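Local coordinates for glutamate racemase (Escherichia coli, PDB 2JFN), which belongs to the Asp/Glu/hydantoin racemase family and is built round two beta-sheets, each packed against helices, at residues P197-L202 / G221-D226; L187-L191 / L214-P219; A249-I253 / G274-L278. One frame throughout, in Å; residues are numbered along the deposited sequence.

Contacts 1 and 2 belong to the same region, a four-stranded parallel sheet with its helices, and their centres lie about 11 Å apart. They touch directly, Val200 CG2 resting on Trp190 CZ3 at 3.7 Å. Their segments alternate along the chain, 187-191, 197-202, 214-219 and 221-226, so strand and helix contacts interlock: helix 211-217 connects the two strands of contact 1 and itself enters contact 2. Contact 3 follows later in sequence, in the other, mixed sheet, where strands 253-256 and 277-280 are parallel neighbours. It lies across the centre of the chain, about 33 and 37 Å from contacts 1 and 2 between centres, so the contacts occupy two separate sheets.

Contact 1: P197-L202 / G221-D226; sequences PDTVVL and GTRLVD
Strands 199-202 and 223-225 are the parallel neighbours of a beta-alpha-beta unit whose helix is 211-217, and bridges pair Thr199 with Arg223, Val200 with Leu224 and Val201 with Val225. The axes of the short strands approach to 4.7 Å, their directions 28° apart. Four backbone bonds join them: Arg223 N gives to Asp198 O, Val200 N to Arg223 O at 2.8 Å, Val225 N to Val200 O, and Leu202 N to Val225 O at 2.8 Å. Arg223 O also receives a CA-H contact from Thr199 CA at 3.4 Å.

On the face bearing Val200 and Leu224, Val200 CB meets Leu224 CD2 at 4.0 Å, while Val200 CG2 presses on Thr222 CG2 at 3.3 Å, closer than ordinary van der Waals contact. A chi1 of -54° sets Thr222 OG1 beside the backbone N, where it bonds to Pro219 O, and leaves CG2 to meet Val200. The opposite face carries Thr199 and Val225, whose CG2 methyls meet at 3.7 Å; helix 118-124 lies against it through Ala121 and Leu124. Thr199 OG1 donates to Asp198 OD1 from above the carboxylate plane, and the same carboxylate is gripped by Thr125 OG1 and by the backbone N of Ala126 and Asn127. A water donating to both Asp198 O and Gly221 O links the segments beside the first backbone bond. At the far end Asp226 OD1 caps Gly228 N.

With 223-225 outermost, strand order 2-1-3-4 and helices on both faces, this pairing is characteristic of an alpha/beta sandwich.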
ATOM      1  N   PRO A 197       4.487  -0.406 -22.494  1.00 34.89           N
ATOM      2  CA  PRO A 197       5.521   0.025 -21.545  1.00 34.16           C
ATOM      3  C   PRO A 197       6.449  -1.137 -21.234  1.00 33.22           C
ATOM      4  O   PRO A 197       5.993  -2.268 -21.100  1.00 33.54           O
ATOM      5  CB  PRO A 197       4.714   0.430 -20.305  1.00 34.06           C
ATOM      6  CG  PRO A 197       3.366   0.752 -20.842  1.00 34.48           C
ATOM      7  CD  PRO A 197       3.147  -0.296 -21.894  1.00 34.65           C
ATOM      8  N   ASP A 198       7.747  -0.883 -21.126  1.00 32.64           N
ATOM      9  CA  ASP A 198       8.653  -1.969 -20.788  1.00 32.00           C
ATOM     10  C   ASP A 198       8.857  -1.952 -19.268  1.00 30.70           C
ATOM     11  O   ASP A 198       9.455  -2.860 -18.689  1.00 30.48           O
ATOM     12  CB  ASP A 198       9.984  -1.833 -21.552  1.00 32.92           C
ATOM     13  CG  ASP A 198      10.872  -0.707 -21.036  1.00 34.20           C
ATOM     14  OD1 ASP A 198      10.370   0.221 -20.360  1.00 34.32           O
ATOM     15  OD2 ASP A 198      12.093  -0.753 -21.334  1.00 34.48           O
ATOM     16  N   THR A 199       8.313  -0.922 -18.630  1.00 29.73           N
ATOM     17  CA  THR A 199       8.409  -0.760 -17.176  1.00 28.32           C
ATOM     18  C   THR A 199       7.036  -0.345 -16.637  1.00 27.54           C
ATOM     19  O   THR A 199       6.463   0.637 -17.093  1.00 27.62           O
ATOM     20  CB  THR A 199       9.449   0.319 -16.828  1.00 28.44           C
ATOM     21  OG1 THR A 199      10.682   0.023 -17.500  1.00 28.45           O
ATOM     22  CG2 THR A 199       9.706   0.355 -15.323  1.00 27.68           C
ATOM     23  N   VAL A 200       6.504  -1.096 -15.674  1.00 26.67           N
ATOM     24  CA  VAL A 200       5.192  -0.779 -15.115  1.00 25.45           C
ATOM     25  C   VAL A 200       5.278  -0.506 -13.620  1.00 24.96           C
ATOM     26  O   VAL A 200       5.724  -1.357 -12.852  1.00 25.00           O
ATOM     27  CB  VAL A 200       4.180  -1.935 -15.342  1.00 25.29           C
ATOM     28  CG1 VAL A 200       2.848  -1.605 -14.666  1.00 24.41           C
ATOM     29  CG2 VAL A 200       3.956  -2.157 -16.842  1.00 25.16           C
ATOM     30  N   VAL A 201       4.845   0.683 -13.221  1.00 24.00           N
ATOM     31  CA  VAL A 201       4.853   1.089 -11.820  1.00 24.07           C
ATOM     32  C   VAL A 201       3.561   0.648 -11.146  1.00 23.96           C
ATOM     33  O   VAL A 201       2.473   0.938 -11.630  1.00 24.03           O
ATOM     34  CB  VAL A 201       4.946   2.629 -11.683  1.00 23.91           C
ATOM     35  CG1 VAL A 201       4.835   3.037 -10.210  1.00 23.25           C
ATOM     36  CG2 VAL A 201       6.258   3.123 -12.272  1.00 23.70           C
ATOM     37  N   LEU A 202       3.678  -0.073 -10.043  1.00 24.28           N
ATOM     38  CA  LEU A 202       2.488  -0.487  -9.313  1.00 24.52           C
ATOM     39  C   LEU A 202       2.268   0.631  -8.305  1.00 24.97           C
ATOM     40  O   LEU A 202       2.930   0.682  -7.261  1.00 25.27           O
ATOM     41  CB  LEU A 202       2.731  -1.829  -8.622  1.00 24.85           C
ATOM     42  CG  LEU A 202       3.121  -2.929  -9.618  1.00 24.66           C
ATOM     43  CD1 LEU A 202       3.258  -4.272  -8.912  1.00 25.52           C
ATOM     44  CD2 LEU A 202       2.070  -3.004 -10.716  1.00 24.68           C
ATOM     45  N   GLY A 221       8.916  -9.505 -20.934  1.00 38.99           N
ATOM     46  CA  GLY A 221       9.906  -8.466 -20.709  1.00 38.23           C
ATOM     47  C   GLY A 221       9.479  -7.244 -19.917  1.00 37.79           C
ATOM     48  O   GLY A 221      10.299  -6.354 -19.683  1.00 37.76           O
ATOM     49  N   THR A 222       8.217  -7.179 -19.506  1.00 36.92           N
ATOM     50  CA  THR A 222       7.747  -6.035 -18.728  1.00 36.06           C
ATOM     51  C   THR A 222       8.305  -6.127 -17.310  1.00 35.26           C
ATOM     52  O   THR A 222       8.187  -7.162 -16.650  1.00 35.42           O
ATOM     53  CB  THR A 222       6.204  -5.983 -18.639  1.00 36.28           C
ATOM     54  OG1 THR A 222       5.631  -6.015 -19.957  1.00 35.84           O
ATOM     55  CG2 THR A 222       5.773  -4.701 -17.943  1.00 35.92           C
ATOM     56  N   ARG A 223       8.916  -5.044 -16.844  1.00 33.89           N
ATOM     57  CA  ARG A 223       9.483  -5.017 -15.506  1.00 32.73           C
ATOM     58  C   ARG A 223       8.556  -4.286 -14.543  1.00 31.22           C
ATOM     59  O   ARG A 223       8.169  -3.146 -14.794  1.00 31.14           O
ATOM     60  CB  ARG A 223      10.846  -4.326 -15.533  1.00 33.48           C
ATOM     61  CG  ARG A 223      11.536  -4.249 -14.187  1.00 34.74           C
ATOM     62  CD  ARG A 223      12.943  -3.722 -14.377  1.00 35.80           C
ATOM     63  NE  ARG A 223      13.705  -3.657 -13.134  1.00 36.83           N
ATOM     64  CZ  ARG A 223      15.002  -3.377 -13.091  1.00 36.90           C
ATOM     65  NH1 ARG A 223      15.660  -3.149 -14.219  1.00 37.42           N
ATOM     66  NH2 ARG A 223      15.637  -3.312 -11.931  1.00 37.62           N
ATOM     67  N   LEU A 224       8.204  -4.944 -13.442  1.00 29.77           N
ATOM     68  CA  LEU A 224       7.324  -4.344 -12.447  1.00 28.63           C
ATOM     69  C   LEU A 224       8.152  -3.602 -11.405  1.00 28.22           C
ATOM     70  O   LEU A 224       9.172  -4.104 -10.928  1.00 27.72           O
ATOM     71  CB  LEU A 224       6.482  -5.416 -11.747  1.00 28.14           C
ATOM     72  CG  LEU A 224       5.600  -6.289 -12.645  1.00 28.31           C
ATOM     73  CD1 LEU A 224       4.836  -7.288 -11.790  1.00 27.77           C
ATOM     74  CD2 LEU A 224       4.644  -5.412 -13.435  1.00 28.16           C
ATOM     75  N   VAL A 225       7.703  -2.405 -11.059  1.00 27.59           N
ATOM     76  CA  VAL A 225       8.392  -1.591 -10.073  1.00 27.22           C
ATOM     77  C   VAL A 225       7.413  -1.100  -9.004  1.00 27.00           C
ATOM     78  O   VAL A 225       6.338  -0.599  -9.323  1.00 26.02           O
ATOM     79  CB  VAL A 225       9.037  -0.347 -10.733  1.00 27.19           C
ATOM     80  CG1 VAL A 225       9.740   0.495  -9.677  1.00 27.27           C
ATOM     81  CG2 VAL A 225      10.021  -0.774 -11.819  1.00 27.27           C
ATOM     82  N   ASP A 226       7.774  -1.259  -7.737  1.00 27.26           N
ATOM     83  CA  ASP A 226       6.923  -0.756  -6.672  1.00 28.37           C
ATOM     84  C   ASP A 226       7.780  -0.101  -5.598  1.00 28.68           C
ATOM     85  O   ASP A 226       9.006  -0.022  -5.731  1.00 28.29           O
ATOM     86  CB  ASP A 226       6.009  -1.853  -6.086  1.00 29.27           C
ATOM     87  CG  ASP A 226       6.768  -2.992  -5.442  1.00 30.58           C
ATOM     88  OD1 ASP A 226       7.595  -2.743  -4.543  1.00 31.43           O
ATOM     89  OD2 ASP A 226       6.521  -4.155  -5.829  1.00 32.27           O
TER
HETATM   90  O   HOH W   1       7.185  -5.169 -22.403  1.00 57.46           O
HETATM   91  O   HOH W   2      11.989  -4.229 -19.408  1.00 48.23           O

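Contact 2: L187-L191 / L214-P219; sequences LRPWL and LLQVLP
Leu187, Leu191 and Val217 bear the main part of this apolar contact, in which no hydrogen bond passes between the segments. Leu187 CD1 reaches Val217 CG1 and Leu218 CD2, both at 3.8 Å, and Leu214 CD2 at 4.0 Å, so one methyl touches three side chains, two from the last turn of helix 211-217 and Leu218 just after it. The approaches differ: Leu187 runs obliquely across Val217 but at about a right angle to Leu218.

Leu191 sits one turn further on, its backbone N bonded to Leu187 O at 3.0 Å. It divides its work between two branches: CD1 meets Val217 CG1 at 4.1 Å, the two side chains crossing at about a right angle, while CD2 lies over the chain as it leaves the helix, 3.5 Å from Val217 O and 3.8 Å from Pro219 CD. This is the outer margin of the contact, for Leu191 is exposed whereas Leu187 is buried.

Val217 serves both leucines with the same methyl. With CG1 anti to the backbone N (chi1 177°), that branch touches Leu187 CD1 and Leu191 CD1, which meet it from directions roughly perpendicular to each other. Leu218, the first residue to leave the helical conformation, carries the contact inward: its CD2 comes to the edge of the Trp190 ring, near the ring plane, 4.1 Å from CE3, the two side chains pointing the same way.

Beyond the segments, Leu187 and Trp190 rest on Leu133 and Leu160 of the parallel sheet, and Leu214 on Leu202. A short helix packed on the C-terminal end of another and on the chain leaving it, with inner residues set on the strands, forms the kind of helical layer found over a sheet face in an alpha/beta sandwich.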
ATOM      1  N   LEU A 187      -6.291  -4.878 -18.737  1.00 28.36           N
ATOM      2  CA  LEU A 187      -5.060  -4.465 -19.408  1.00 28.42           C
ATOM      3  C   LEU A 187      -5.146  -4.442 -20.939  1.00 28.77           C
ATOM      4  O   LEU A 187      -4.149  -4.184 -21.614  1.00 27.81           O
ATOM      5  CB  LEU A 187      -3.904  -5.381 -18.969  1.00 28.23           C
ATOM      6  CG  LEU A 187      -3.554  -5.335 -17.474  1.00 28.51           C
ATOM      7  CD1 LEU A 187      -2.627  -6.488 -17.104  1.00 28.72           C
ATOM      8  CD2 LEU A 187      -2.904  -4.004 -17.150  1.00 28.48           C
ATOM      9  N   ARG A 188      -6.336  -4.687 -21.479  1.00 29.44           N
ATOM     10  CA  ARG A 188      -6.527  -4.711 -22.929  1.00 30.59           C
ATOM     11  C   ARG A 188      -5.880  -3.507 -23.619  1.00 31.15           C
ATOM     12  O   ARG A 188      -5.154  -3.670 -24.595  1.00 31.37           O
ATOM     13  CB  ARG A 188      -8.027  -4.795 -23.277  1.00 31.00           C
ATOM     14  CG  ARG A 188      -8.303  -5.214 -24.735  1.00 31.92           C
ATOM     15  CD  ARG A 188      -9.790  -5.455 -25.005  1.00 32.72           C
ATOM     16  NE  ARG A 188     -10.564  -4.215 -25.060  1.00 33.40           N
ATOM     17  CZ  ARG A 188     -11.848  -4.150 -25.401  1.00 33.80           C
ATOM     18  NH1 ARG A 188     -12.511  -5.255 -25.715  1.00 34.90           N
ATOM     19  NH2 ARG A 188     -12.471  -2.983 -25.442  1.00 34.07           N
ATOM     20  N   PRO A 189      -6.112  -2.284 -23.104  1.00 31.69           N
ATOM     21  CA  PRO A 189      -5.525  -1.081 -23.708  1.00 32.00           C
ATOM     22  C   PRO A 189      -4.031  -1.236 -23.978  1.00 32.69           C
ATOM     23  O   PRO A 189      -3.535  -0.870 -25.050  1.00 33.41           O
ATOM     24  CB  PRO A 189      -5.792  -0.006 -22.659  1.00 32.34           C
ATOM     25  CG  PRO A 189      -7.055  -0.454 -22.027  1.00 32.12           C
ATOM     26  CD  PRO A 189      -6.855  -1.941 -21.877  1.00 31.58           C
ATOM     27  N   TRP A 190      -3.317  -1.773 -22.994  1.00 32.33           N
ATOM     28  CA  TRP A 190      -1.879  -1.971 -23.107  1.00 32.66           C
ATOM     29  C   TRP A 190      -1.519  -3.131 -24.024  1.00 32.80           C
ATOM     30  O   TRP A 190      -0.554  -3.052 -24.774  1.00 33.14           O
ATOM     31  CB  TRP A 190      -1.270  -2.183 -21.718  1.00 31.96           C
ATOM     32  CG  TRP A 190      -1.220  -0.921 -20.900  1.00 31.74           C
ATOM     33  CD1 TRP A 190      -1.699   0.307 -21.256  1.00 31.47           C
ATOM     34  CD2 TRP A 190      -0.643  -0.764 -19.597  1.00 31.19           C
ATOM     35  NE1 TRP A 190      -1.456   1.219 -20.259  1.00 31.75           N
ATOM     36  CE2 TRP A 190      -0.808   0.588 -19.228  1.00 31.14           C
ATOM     37  CE3 TRP A 190      -0.002  -1.637 -18.706  1.00 31.17           C
ATOM     38  CZ2 TRP A 190      -0.355   1.093 -18.006  1.00 30.64           C
ATOM     39  CZ3 TRP A 190       0.452  -1.132 -17.486  1.00 30.63           C
ATOM     40  CH2 TRP A 190       0.270   0.220 -17.152  1.00 30.76           C
ATOM     41  N   LEU A 191      -2.296  -4.204 -23.963  1.00 33.23           N
ATOM     42  CA  LEU A 191      -2.036  -5.359 -24.809  1.00 34.12           C
ATOM     43  C   LEU A 191      -2.278  -5.045 -26.285  1.00 34.32           C
ATOM     44  O   LEU A 191      -1.849  -5.795 -27.155  1.00 34.60           O
ATOM     45  CB  LEU A 191      -2.907  -6.541 -24.377  1.00 34.10           C
ATOM     46  CG  LEU A 191      -2.598  -7.086 -22.982  1.00 34.63           C
ATOM     47  CD1 LEU A 191      -3.643  -8.122 -22.582  1.00 34.77           C
ATOM     48  CD2 LEU A 191      -1.196  -7.695 -22.980  1.00 34.84           C
ATOM     49  N   LEU A 214      -0.086 -10.650 -12.881  1.00 28.84           N
ATOM     50  CA  LEU A 214       0.251  -9.569 -13.810  1.00 28.43           C
ATOM     51  C   LEU A 214       1.317  -9.996 -14.808  1.00 28.83           C
ATOM     52  O   LEU A 214       1.233  -9.675 -15.991  1.00 27.87           O
ATOM     53  CB  LEU A 214       0.736  -8.331 -13.052  1.00 28.13           C
ATOM     54  CG  LEU A 214      -0.348  -7.546 -12.303  1.00 27.63           C
ATOM     55  CD1 LEU A 214       0.291  -6.481 -11.424  1.00 27.49           C
ATOM     56  CD2 LEU A 214      -1.309  -6.919 -13.317  1.00 27.85           C
ATOM     57  N   LEU A 215       2.312 -10.728 -14.329  1.00 29.30           N
ATOM     58  CA  LEU A 215       3.385 -11.179 -15.196  1.00 30.96           C
ATOM     59  C   LEU A 215       2.928 -12.225 -16.211  1.00 31.93           C
ATOM     60  O   LEU A 215       3.576 -12.423 -17.234  1.00 32.43           O
ATOM     61  CB  LEU A 215       4.545 -11.705 -14.350  1.00 30.54           C
ATOM     62  CG  LEU A 215       5.248 -10.580 -13.581  1.00 30.81           C
ATOM     63  CD1 LEU A 215       6.324 -11.147 -12.684  1.00 30.80           C
ATOM     64  CD2 LEU A 215       5.848  -9.592 -14.574  1.00 30.46           C
ATOM     65  N   GLN A 216       1.811 -12.890 -15.938  1.00 33.13           N
ATOM     66  CA  GLN A 216       1.304 -13.890 -16.871  1.00 34.56           C
ATOM     67  C   GLN A 216       0.526 -13.216 -17.997  1.00 34.80           C
ATOM     68  O   GLN A 216       0.459 -13.726 -19.113  1.00 35.06           O
ATOM     69  CB  GLN A 216       0.381 -14.886 -16.160  1.00 35.66           C
ATOM     70  CG  GLN A 216       1.032 -15.694 -15.053  1.00 37.89           C
ATOM     71  CD  GLN A 216       0.098 -16.748 -14.485  1.00 39.33           C
ATOM     72  OE1 GLN A 216      -0.189 -17.753 -15.139  1.00 41.09           O
ATOM     73  NE2 GLN A 216      -0.393 -16.520 -13.270  1.00 39.66           N
ATOM     74  N   VAL A 217      -0.055 -12.061 -17.694  1.00 34.71           N
ATOM     75  CA  VAL A 217      -0.860 -11.322 -18.656  1.00 35.07           C
ATOM     76  C   VAL A 217      -0.096 -10.260 -19.437  1.00 35.24           C
ATOM     77  O   VAL A 217      -0.327 -10.078 -20.630  1.00 34.92           O
ATOM     78  CB  VAL A 217      -2.062 -10.647 -17.939  1.00 35.06           C
ATOM     79  CG1 VAL A 217      -2.874  -9.814 -18.919  1.00 35.49           C
ATOM     80  CG2 VAL A 217      -2.931 -11.707 -17.302  1.00 35.11           C
ATOM     81  N   LEU A 218       0.806  -9.553 -18.765  1.00 35.48           N
ATOM     82  CA  LEU A 218       1.577  -8.496 -19.413  1.00 35.98           C
ATOM     83  C   LEU A 218       2.570  -9.033 -20.440  1.00 36.85           C
ATOM     84  O   LEU A 218       3.088 -10.144 -20.302  1.00 36.56           O
ATOM     85  CB  LEU A 218       2.335  -7.669 -18.367  1.00 35.20           C
ATOM     86  CG  LEU A 218       1.515  -6.822 -17.384  1.00 34.74           C
ATOM     87  CD1 LEU A 218       2.413  -6.380 -16.240  1.00 33.85           C
ATOM     88  CD2 LEU A 218       0.913  -5.616 -18.097  1.00 34.29           C
ATOM     89  N   PRO A 219       2.846  -8.245 -21.491  1.00 37.78           N
ATOM     90  CA  PRO A 219       3.790  -8.665 -22.529  1.00 38.69           C
ATOM     91  C   PRO A 219       5.155  -9.025 -21.960  1.00 39.23           C
ATOM     92  O   PRO A 219       5.651  -8.376 -21.033  1.00 39.41           O
ATOM     93  CB  PRO A 219       3.845  -7.460 -23.470  1.00 38.57           C
ATOM     94  CG  PRO A 219       3.411  -6.314 -22.615  1.00 38.75           C
ATOM     95  CD  PRO A 219       2.299  -6.912 -21.793  1.00 38.25           C
TER

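Contact 3: A249-I253 / G274-L278; sequences ADANI and GFETL
Gly274 and Asn252 meet just before the parallel strands 253-256 and 277-280 of the mixed sheet begin. Gly274 closes helix 267-272 in a Schellman motif, with phi at 111°. Its carbonyl O is taken by the Asn252 amide: ND2 donates at 3.1 Å with an N-H...O angle of 156°, and the acceptor lies close to the plane of the Asn252 amide. The other end of that amide is also held, OD1 accepting from Tyr49 N, so its flat group is fixed from both ends.

Phe275 follows, and its ring atom CD2 is 3.8 Å from Asn252 CB and 3.4 Å from Ile253 O, both approached obliquely. Tyr37 meets the ring with its own, and the Phe275 side chain also touches Tyr49.

Glu276 folds back toward the first segment. Its CG stands between the backbone N and the carbonyl carbon (chi1 52°), which puts CG 3.6 Å from Asn252 O; a further bend at chi2 lays CD 3.8 Å from Ala251 CB. A water bridges the two segments, donating to Asn252 O and to Glu276 OE2; Thr277 OG1 gives a further bond to that same OE2, from above the carboxylate plane.

At Thr277, whose backbone is hydrogen-bonded to Ala254, the CG1 branch of Ile253 closes in: CG1, anti to the backbone N, lies 3.8 Å from Thr277 O.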
ATOM      1  N   ALA A 249       6.849  -6.410  23.921  1.00 38.50           N
ATOM      2  CA  ALA A 249       7.255  -7.800  23.776  1.00 38.58           C
ATOM      3  C   ALA A 249       6.075  -8.639  23.287  1.00 38.38           C
ATOM      4  O   ALA A 249       6.227  -9.825  22.995  1.00 38.36           O
ATOM      5  CB  ALA A 249       7.783  -8.342  25.108  1.00 38.58           C
ATOM      6  N   ASP A 250       4.900  -8.020  23.193  1.00 38.17           N
ATOM      7  CA  ASP A 250       3.711  -8.727  22.727  1.00 37.75           C
ATOM      8  C   ASP A 250       3.916  -9.196  21.293  1.00 36.87           C
ATOM      9  O   ASP A 250       4.732  -8.640  20.557  1.00 37.25           O
ATOM     10  CB  ASP A 250       2.469  -7.825  22.796  1.00 38.49           C
ATOM     11  CG  ASP A 250       2.041  -7.522  24.224  1.00 39.62           C
ATOM     12  OD1 ASP A 250       2.590  -8.142  25.160  1.00 40.12           O
ATOM     13  OD2 ASP A 250       1.145  -6.667  24.412  1.00 39.88           O
ATOM     14  N   ALA A 251       3.173 -10.225  20.899  1.00 36.01           N
ATOM     15  CA  ALA A 251       3.273 -10.767  19.550  1.00 34.97           C
ATOM     16  C   ALA A 251       2.606  -9.823  18.553  1.00 33.97           C
ATOM     17  O   ALA A 251       1.838  -8.944  18.943  1.00 33.63           O
ATOM     18  CB  ALA A 251       2.612 -12.135  19.491  1.00 35.52           C
ATOM     19  N   ASN A 252       2.902 -10.010  17.271  1.00 32.74           N
ATOM     20  CA  ASN A 252       2.326  -9.172  16.227  1.00 31.53           C
ATOM     21  C   ASN A 252       0.812  -9.298  16.246  1.00 30.57           C
ATOM     22  O   ASN A 252       0.277 -10.371  16.503  1.00 30.37           O
ATOM     23  CB  ASN A 252       2.842  -9.584  14.847  1.00 31.29           C
ATOM     24  CG  ASN A 252       4.344  -9.493  14.736  1.00 31.11           C
ATOM     25  OD1 ASN A 252       4.976  -8.648  15.373  1.00 30.92           O
ATOM     26  ND2 ASN A 252       4.927 -10.350  13.910  1.00 31.17           N
ATOM     27  N   ILE A 253       0.122  -8.203  15.965  1.00 29.76           N
ATOM     28  CA  ILE A 253      -1.335  -8.234  15.971  1.00 29.03           C
ATOM     29  C   ILE A 253      -1.944  -7.459  14.799  1.00 28.11           C
ATOM     30  O   ILE A 253      -1.367  -6.482  14.311  1.00 27.59           O
ATOM     31  CB  ILE A 253      -1.869  -7.666  17.309  1.00 29.45           C
ATOM     32  CG1 ILE A 253      -3.390  -7.794  17.377  1.00 30.29           C
ATOM     33  CG2 ILE A 253      -1.457  -6.214  17.455  1.00 29.70           C
ATOM     34  CD1 ILE A 253      -3.967  -7.280  18.679  1.00 31.33           C
ATOM     35  N   GLY A 274       2.299 -13.571   9.651  1.00 30.61           N
ATOM     36  CA  GLY A 274       2.952 -13.342  10.928  1.00 30.77           C
ATOM     37  C   GLY A 274       2.100 -12.681  11.998  1.00 31.11           C
ATOM     38  O   GLY A 274       2.615 -12.291  13.044  1.00 30.91           O
ATOM     39  N   PHE A 275       0.805 -12.538  11.742  1.00 31.47           N
ATOM     40  CA  PHE A 275      -0.094 -11.937  12.725  1.00 32.19           C
ATOM     41  C   PHE A 275      -0.963 -13.057  13.272  1.00 33.19           C
ATOM     42  O   PHE A 275      -1.854 -13.553  12.586  1.00 33.75           O
ATOM     43  CB  PHE A 275      -0.970 -10.857  12.082  1.00 31.21           C
ATOM     44  CG  PHE A 275      -0.187  -9.731  11.467  1.00 30.69           C
ATOM     45  CD1 PHE A 275       0.124  -9.741  10.110  1.00 30.41           C
ATOM     46  CD2 PHE A 275       0.276  -8.683  12.253  1.00 29.75           C
ATOM     47  CE1 PHE A 275       0.892  -8.720   9.543  1.00 30.10           C
ATOM     48  CE2 PHE A 275       1.042  -7.658  11.699  1.00 30.33           C
ATOM     49  CZ  PHE A 275       1.352  -7.678  10.339  1.00 30.15           C
ATOM     50  N   GLU A 276      -0.684 -13.460  14.506  1.00 34.59           N
ATOM     51  CA  GLU A 276      -1.416 -14.546  15.145  1.00 36.07           C
ATOM     52  C   GLU A 276      -2.863 -14.217  15.454  1.00 35.79           C
ATOM     53  O   GLU A 276      -3.743 -15.075  15.344  1.00 35.99           O
ATOM     54  CB  GLU A 276      -0.722 -14.947  16.448  1.00 37.83           C
ATOM     55  CG  GLU A 276      -0.451 -13.777  17.386  1.00 39.84           C
ATOM     56  CD  GLU A 276      -0.594 -14.157  18.849  1.00 41.24           C
ATOM     57  OE1 GLU A 276      -0.118 -15.250  19.236  1.00 42.52           O
ATOM     58  OE2 GLU A 276      -1.174 -13.360  19.618  1.00 41.91           O
ATOM     59  N   THR A 277      -3.105 -12.966  15.827  1.00 35.29           N
ATOM     60  CA  THR A 277      -4.441 -12.539  16.210  1.00 35.33           C
ATOM     61  C   THR A 277      -5.006 -11.371  15.408  1.00 34.38           C
ATOM     62  O   THR A 277      -4.265 -10.515  14.921  1.00 33.90           O
ATOM     63  CB  THR A 277      -4.442 -12.141  17.707  1.00 35.95           C
ATOM     64  OG1 THR A 277      -3.902 -13.221  18.482  1.00 37.35           O
ATOM     65  CG2 THR A 277      -5.845 -11.825  18.188  1.00 36.44           C
ATOM     66  N   LEU A 278      -6.330 -11.365  15.281  1.00 33.42           N
ATOM     67  CA  LEU A 278      -7.071 -10.311  14.602  1.00 32.84           C
ATOM     68  C   LEU A 278      -8.094  -9.805  15.613  1.00 32.90           C
ATOM     69  O   LEU A 278      -8.925 -10.576  16.096  1.00 32.50           O
ATOM     70  CB  LEU A 278      -7.805 -10.853  13.375  1.00 32.25           C
ATOM     71  CG  LEU A 278      -8.812  -9.887  12.745  1.00 31.65           C
ATOM     72  CD1 LEU A 278      -8.087  -8.701  12.116  1.00 31.85           C
ATOM     73  CD2 LEU A 278      -9.626 -10.618  11.697  1.00 32.00           C
TER
HETATM   74  O   HOH W   3      -1.176 -10.781  19.141  1.00 47.74           O